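PDB 1GXM: pectate lyase from Cellvibrio cellulosa, which cleaves polygalacturonic acid (pectate) by anti-beta-elimination, through the family 10 polysaccharide lyase catalytic module described here. Local coordinates for residues A[243-246]-A[250-253]; A[106-111]-A[164-169]; A[296-299]-A[303-306]. All coordinates share one frame; numbering follows the deposited sequence.

Contact 1. Residues A[243-246]-A[250-253]; sequences VAWF and RTYL
Thr251 meets Trp245 with both branches of its side chain where the loop leading to strand 256-258 doubles back on the C-terminal end of helix 233-246 in the catalytic module. Its hydroxyl donates to the helix carbonyl, Thr251 OG1 to Trp245 O at 2.8 Å, arriving 32° out of the carbonyl plane. The methyl makes a CH-pi contact: Thr251 CG2 stands 3.6 Å from the centroid of the six-membered ring of Trp245, only 8° off the ring normal. With chi1 at 179°, CG of Trp245 points away from the backbone N, and the indole swings round to lay one face against Thr251. Arg250 approaches a different part of the same ring, with NH2 3.8 Å from Trp245 CD1 at the indole edge and the guanidinium plane nearly perpendicular to the indole, while its NH1 is bonded to Gln185. One residue along the helix, Phe246 O lies at the ring edge of Tyr252, 3.5 Å from Tyr252 CD2.

Further out, Trp277 NE1 donates to Phe246 O, and Tyr281 packs edge-to-face on the indole and bonds Thr251 O through its hydroxyl. Asn286 positions both main partners, its OD1 taking the indole N-H of Trp245 and its ND2 bonded to Thr251 OG1.

Contact 2. Residues A[106-111]-A[164-169]; sequences LVNSQY and RTRFKT
Arg166 NH1 is held by Asn104 OD1 and by a glycerol, probably from the crystallisation liquor, while Arg166 NH2 reaches Asn108 on the same helix as Asn104. This second bond, Arg166 NH2 to Asn108 OD1, is weak and bent, 2.9 Å long with an N-H...acceptor angle of only 129°; the amide and guanidinium planes are turned 57° against each other, and OD1 sits at the guanidinium edge. Asn104 lies one turn earlier on the helix than Asn108, so the two asparagines take the two terminal nitrogens of one arginine. The reach comes from an extended chain, starting with CG on the far side of CB from the backbone N (chi1 -171°).

Val107 packs against one face of the guanidinium. Its CG1 lies 3.1 Å above the plane, displaced toward the rim, with Arg166 NE 3.4 Å from Val107 CG1. These contacts pack helix 93-109 on helix 161-181, with helix 136-148 behind Phe167, within the helical portion of the catalytic module. The other methyl serves the hydrophobic side: Val107 CG2 comes to the ring edge of Phe167, 3.9 Å from Phe167 CD1, where the two side chains cross at about a right angle. The phenyl ring itself is buried against Leu144, Ala147 and Ala148 of helix 136-148 and stacks edge-to-face with Phe159.

Contact 3. Residues A[296-299]-A[303-306]; sequences SKFY and QMSL
This is a mainly apolar contact, formed where the chain turns from the short, weakly bonded strand 297-298 toward helix 306-311. Phe298 is its centre. With CG placed between the backbone N and the carbonyl carbon (chi1 54°), the ring is directed at the returning chain and touches Gln303 and Met304 with different atoms. Its far end meets Met304: Phe298 CZ is 3.8 Å from Met304 CB, the two side chains crossing at about a right angle, and Phe298 CE2 lies 3.7 Å from Met304 N.

Nearer the backbone, Gln303 runs past Phe298 in the opposite direction. Gln303 CB is 3.8 Å from Phe298 CD2, while Gln303 OE1 comes 3.7 Å from Phe298 CB; the amide plane is inclined 60° to the ring. The same oxygen takes part in a polar link. A water accepts from Tyr299 N at 2.9 Å and donates to Gln303 OE1 at 2.7 Å, joining Tyr299 to Gln303 without a direct bond. Gln303 was modelled in two conformers, however, so its side-chain contacts and this bridge remain doubtful.

Phe290 of the antiparallel partner strand 290-291 pairs through its backbone with Phe298 and packs against both Phe298 and Met304. On the helix side, Ser305 occupies the N-cap of helix 306-311, with its OG bonded to Arg308 N and Asp292 OD1.

Overall arrangement
Following the chain from the N terminus, contact 2 comes first and spans the longest separation, 52 residues between its segments, bringing helix 161-181 back against the end of helix 93-109. Contact 1 and contact 3 follow in series, each closing a short turn of three intervening residues: the first from helix 233-246 toward strand 256-258, the second from strand 297-298 to helix 306-311. None nests within or crosses another. Contacts 1 and 3 have centres about 23 Å apart and nearest atoms about 9 Å apart, whereas contact 2 lies across the chain's centre from both, its centre about 33 Å from that of contact 1 and about 40 Å from that of contact 3.

Contact 1. Residues A[243-246]-A[250-253]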
# COMPACT_ATOMS: atom_id res chain seq x y z
N VAL A 243 14.77 -5.21 1.17
CA VAL A 243 15.40 -4.93 -0.10
C VAL A 243 16.28 -6.10 -0.51
O VAL A 243 16.29 -6.51 -1.67
CB VAL A 243 16.21 -3.63 -0.05
CG1 VAL A 243 17.13 -3.51 -1.26
CG2 VAL A 243 15.28 -2.44 0.08
N ALA A 244 17.01 -6.67 0.44
CA ALA A 244 17.84 -7.84 0.16
C ALA A 244 16.98 -9.00 -0.33
O ALA A 244 17.38 -9.76 -1.19
CB ALA A 244 18.62 -8.23 1.37
N TRP A 245 15.80 -9.16 0.25
CA TRP A 245 14.89 -10.20 -0.18
C TRP A 245 14.49 -9.98 -1.62
O TRP A 245 14.53 -10.90 -2.42
CB TRP A 245 13.68 -10.27 0.75
CG TRP A 245 12.68 -11.30 0.37
CD1 TRP A 245 12.67 -12.60 0.73
CD2 TRP A 245 11.55 -11.09 -0.46
NE1 TRP A 245 11.59 -13.23 0.16
CE2 TRP A 245 10.87 -12.32 -0.56
CE3 TRP A 245 11.02 -9.98 -1.12
CZ2 TRP A 245 9.71 -12.47 -1.28
CZ3 TRP A 245 9.86 -10.14 -1.84
CH2 TRP A 245 9.22 -11.36 -1.92
N PHE A 246 14.14 -8.76 -1.97
CA PHE A 246 13.74 -8.47 -3.34
C PHE A 246 14.89 -8.72 -4.30
O PHE A 246 14.70 -9.18 -5.43
CB PHE A 246 13.27 -7.04 -3.48
CG PHE A 246 11.80 -6.88 -3.30
CD1 PHE A 246 10.95 -7.25 -4.31
CD2 PHE A 246 11.27 -6.38 -2.13
CE1 PHE A 246 9.60 -7.15 -4.17
CE2 PHE A 246 9.92 -6.26 -1.99
CZ PHE A 246 9.08 -6.65 -3.00
N ARG A 250 17.15 -16.04 -4.79
CA ARG A 250 16.19 -17.01 -4.27
C ARG A 250 14.76 -16.43 -4.30
O ARG A 250 13.81 -17.12 -3.98
CB ARG A 250 16.54 -17.47 -2.88
CG ARG A 250 16.39 -16.44 -1.84
CD ARG A 250 17.11 -16.73 -0.53
NE ARG A 250 16.65 -15.82 0.52
CZ ARG A 250 15.52 -15.97 1.21
NH1 ARG A 250 14.73 -17.01 0.99
NH2 ARG A 250 15.20 -15.07 2.14
N THR A 251 14.64 -15.16 -4.68
CA THR A 251 13.36 -14.47 -4.79
C THR A 251 13.04 -14.17 -6.23
O THR A 251 12.03 -14.61 -6.73
CB THR A 251 13.39 -13.19 -4.00
OG1 THR A 251 13.58 -13.52 -2.61
CG2 THR A 251 12.07 -12.46 -4.08
N TYR A 252 13.88 -13.42 -6.94
CA TYR A 252 13.55 -13.15 -8.31
C TYR A 252 13.84 -14.36 -9.15
O TYR A 252 14.64 -15.21 -8.80
CB TYR A 252 14.26 -11.92 -8.87
CG TYR A 252 15.76 -11.90 -8.79
CD1 TYR A 252 16.54 -12.71 -9.61
CD2 TYR A 252 16.40 -11.04 -7.93
CE1 TYR A 252 17.93 -12.66 -9.55
CE2 TYR A 252 17.77 -10.98 -7.88
CZ TYR A 252 18.53 -11.81 -8.66
OH TYR A 252 19.90 -11.73 -8.58
N LEU A 253 13.16 -14.41 -10.28
CA LEU A 253 13.33 -15.44 -11.29
C LEU A 253 14.08 -14.76 -12.42
O LEU A 253 13.53 -13.94 -13.15
CB LEU A 253 11.98 -15.97 -11.76
CG LEU A 253 12.04 -16.94 -12.94
CD1 LEU A 253 12.72 -18.22 -12.57
CD2 LEU A 253 10.64 -17.21 -13.47

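Contact 2. Residues A[106-111]-A[164-169]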
# COMPACT_ATOMS: atom_id res chain seq x y z
N LEU A 106 -8.94 7.79 9.03
CA LEU A 106 -7.81 6.89 8.97
C LEU A 106 -7.32 6.53 10.36
O LEU A 106 -7.09 5.37 10.67
CB LEU A 106 -6.67 7.47 8.14
CG LEU A 106 -6.89 7.62 6.64
CD1 LEU A 106 -5.67 8.24 6.04
CD2 LEU A 106 -7.15 6.29 5.97
N VAL A 107 -7.19 7.54 11.22
CA VAL A 107 -6.73 7.26 12.57
C VAL A 107 -7.77 6.46 13.36
O VAL A 107 -7.43 5.51 14.07
CB VAL A 107 -6.30 8.52 13.32
CG1 VAL A 107 -5.83 8.14 14.73
CG2 VAL A 107 -5.17 9.22 12.53
N ASN A 108 -9.04 6.80 13.22
CA ASN A 108 -10.10 6.06 13.89
C ASN A 108 -10.13 4.60 13.50
O ASN A 108 -10.47 3.73 14.31
CB ASN A 108 -11.47 6.64 13.61
CG ASN A 108 -11.74 7.90 14.39
OD1 ASN A 108 -11.09 8.16 15.42
ND2 ASN A 108 -12.70 8.68 13.92
N SER A 109 -9.75 4.32 12.25
CA SER A 109 -9.74 2.94 11.76
C SER A 109 -8.62 2.11 12.32
O SER A 109 -8.64 0.90 12.21
CB SER A 109 -9.65 2.94 10.25
OG SER A 109 -8.33 3.13 9.78
N GLN A 110 -7.62 2.76 12.90
CA GLN A 110 -6.42 2.08 13.30
C GLN A 110 -6.62 1.25 14.55
O GLN A 110 -7.14 1.72 15.55
CB GLN A 110 -5.28 3.08 13.50
CG GLN A 110 -3.93 2.44 13.65
CD GLN A 110 -2.83 3.47 13.67
OE1 GLN A 110 -2.93 4.48 14.36
NE2 GLN A 110 -1.77 3.21 12.91
N TYR A 111 -6.20 0.00 14.51
CA TYR A 111 -6.23 -0.83 15.67
C TYR A 111 -5.18 -0.39 16.68
O TYR A 111 -4.25 0.31 16.33
CB TYR A 111 -5.95 -2.27 15.30
CG TYR A 111 -6.99 -2.99 14.49
CD1 TYR A 111 -7.01 -2.92 13.10
CD2 TYR A 111 -7.87 -3.86 15.10
CE1 TYR A 111 -7.90 -3.66 12.36
CE2 TYR A 111 -8.77 -4.59 14.36
CZ TYR A 111 -8.76 -4.50 12.99
OH TYR A 111 -9.65 -5.25 12.28
N ARG A 164 -1.19 17.01 14.28
CA ARG A 164 0.05 16.36 13.84
C ARG A 164 0.60 15.39 14.87
O ARG A 164 1.15 14.37 14.50
CB ARG A 164 1.09 17.38 13.43
CG ARG A 164 0.77 18.02 12.12
CD ARG A 164 1.83 18.95 11.61
NE ARG A 164 1.73 20.22 12.31
CZ ARG A 164 0.92 21.20 11.95
NH1 ARG A 164 0.19 21.11 10.85
NH2 ARG A 164 0.86 22.31 12.68
N THR A 165 0.43 15.69 16.15
CA THR A 165 0.84 14.76 17.19
C THR A 165 0.07 13.46 17.07
O THR A 165 0.62 12.39 17.23
CB THR A 165 0.62 15.39 18.57
OG1 THR A 165 1.54 16.48 18.69
CG2 THR A 165 0.96 14.43 19.73
N ARG A 166 -1.23 13.58 16.85
CA ARG A 166 -2.06 12.41 16.71
C ARG A 166 -1.65 11.61 15.48
O ARG A 166 -1.60 10.40 15.53
CB ARG A 166 -3.52 12.79 16.58
CG ARG A 166 -4.43 11.58 16.63
CD ARG A 166 -5.87 11.98 16.65
NE ARG A 166 -6.78 10.84 16.63
CZ ARG A 166 -7.88 10.78 15.88
NH1 ARG A 166 -8.19 11.76 15.04
NH2 ARG A 166 -8.65 9.70 15.94
N PHE A 167 -1.35 12.30 14.41
CA PHE A 167 -0.90 11.63 13.18
C PHE A 167 0.46 11.00 13.37
O PHE A 167 0.67 9.90 12.90
CB PHE A 167 -0.86 12.56 11.99
CG PHE A 167 -2.16 13.23 11.70
CD1 PHE A 167 -3.36 12.67 12.09
CD2 PHE A 167 -2.19 14.44 11.05
CE1 PHE A 167 -4.55 13.29 11.84
CE2 PHE A 167 -3.39 15.08 10.79
CZ PHE A 167 -4.58 14.49 11.19
N LYS A 168 1.37 11.67 14.06
CA LYS A 168 2.66 11.07 14.34
C LYS A 168 2.49 9.78 15.14
O LYS A 168 3.15 8.78 14.86
CB LYS A 168 3.59 12.02 15.09
CG LYS A 168 4.95 11.43 15.26
CD LYS A 168 5.93 12.37 15.88
CE LYS A 168 7.26 11.67 16.06
NZ LYS A 168 8.26 12.53 16.76
N THR A 169 1.61 9.80 16.12
CA THR A 169 1.32 8.62 16.92
C THR A 169 0.79 7.49 16.01
O THR A 169 1.23 6.36 16.10
CB THR A 169 0.33 8.96 18.02
OG1 THR A 169 0.98 9.85 18.95
CG2 THR A 169 -0.12 7.74 18.82

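Contact 3. Residues A[296-299]-A[303-306]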
# COMPACT_ATOMS: atom_id res chain seq x y z
N SER A 296 -6.77 -23.47 -3.85
CA SER A 296 -5.66 -24.41 -3.91
C SER A 296 -4.34 -23.67 -4.08
O SER A 296 -4.31 -22.49 -4.39
CB SER A 296 -5.87 -25.39 -5.04
OG SER A 296 -5.90 -24.72 -6.29
N LYS A 297 -3.26 -24.39 -3.90
CA LYS A 297 -1.93 -23.82 -3.98
C LYS A 297 -1.09 -24.77 -4.82
O LYS A 297 -1.07 -25.97 -4.58
CB LYS A 297 -1.37 -23.64 -2.58
CG LYS A 297 -0.01 -23.07 -2.50
CD LYS A 297 0.34 -22.80 -1.05
CE LYS A 297 1.77 -22.34 -0.89
NZ LYS A 297 2.06 -22.14 0.55
N PHE A 298 -0.43 -24.24 -5.83
CA PHE A 298 0.28 -25.07 -6.78
C PHE A 298 1.37 -24.26 -7.44
O PHE A 298 1.46 -23.05 -7.26
CB PHE A 298 -0.69 -25.70 -7.75
CG PHE A 298 -1.57 -24.72 -8.45
CD1 PHE A 298 -2.74 -24.31 -7.88
CD2 PHE A 298 -1.24 -24.22 -9.70
CE1 PHE A 298 -3.55 -23.42 -8.52
CE2 PHE A 298 -2.03 -23.29 -10.31
CZ PHE A 298 -3.17 -22.91 -9.74
N TYR A 299 2.24 -24.94 -8.16
CA TYR A 299 3.51 -24.37 -8.57
C TYR A 299 3.71 -24.26 -10.07
O TYR A 299 4.76 -23.77 -10.49
CB TYR A 299 4.65 -25.12 -7.91
CG TYR A 299 4.60 -24.97 -6.42
CD1 TYR A 299 5.07 -23.83 -5.80
CD2 TYR A 299 4.02 -25.95 -5.62
CE1 TYR A 299 5.02 -23.66 -4.46
CE2 TYR A 299 3.96 -25.78 -4.25
CZ TYR A 299 4.45 -24.63 -3.67
OH TYR A 299 4.42 -24.44 -2.32
N GLN A 303 -1.56 -25.10 -14.66
CA GLN A 303 -2.59 -25.86 -13.94
C GLN A 303 -3.77 -24.99 -13.50
O GLN A 303 -4.78 -25.51 -13.02
CB GLN A 303 -1.99 -26.52 -12.68
CG GLN A 303 -0.93 -27.57 -12.71
CD GLN A 303 -0.56 -27.96 -11.26
OE1 GLN A 303 0.46 -27.50 -10.71
NE2 GLN A 303 -1.43 -28.74 -10.62
N MET A 304 -3.62 -23.68 -13.62
CA MET A 304 -4.64 -22.75 -13.17
C MET A 304 -5.80 -22.67 -14.14
O MET A 304 -5.62 -22.86 -15.34
CB MET A 304 -4.01 -21.35 -13.10
CG MET A 304 -4.84 -20.32 -12.36
SD MET A 304 -4.01 -18.74 -12.36
CE MET A 304 -2.66 -19.10 -11.31
N SER A 305 -6.98 -22.33 -13.64
CA SER A 305 -8.10 -22.01 -14.51
C SER A 305 -7.72 -20.88 -15.45
O SER A 305 -6.99 -19.97 -15.10
CB SER A 305 -9.33 -21.61 -13.71
OG SER A 305 -9.15 -20.41 -13.00
N LEU A 306 -8.24 -20.96 -16.66
CA LEU A 306 -7.98 -19.94 -17.66
C LEU A 306 -8.37 -18.57 -17.14
O LEU A 306 -7.66 -17.58 -17.30
CB LEU A 306 -8.78 -20.28 -18.90
CG LEU A 306 -8.59 -19.34 -20.05
CD1 LEU A 306 -7.15 -19.40 -20.58
CD2 LEU A 306 -9.54 -19.74 -21.15
O HOH W 1 2.15 -27.83 -8.66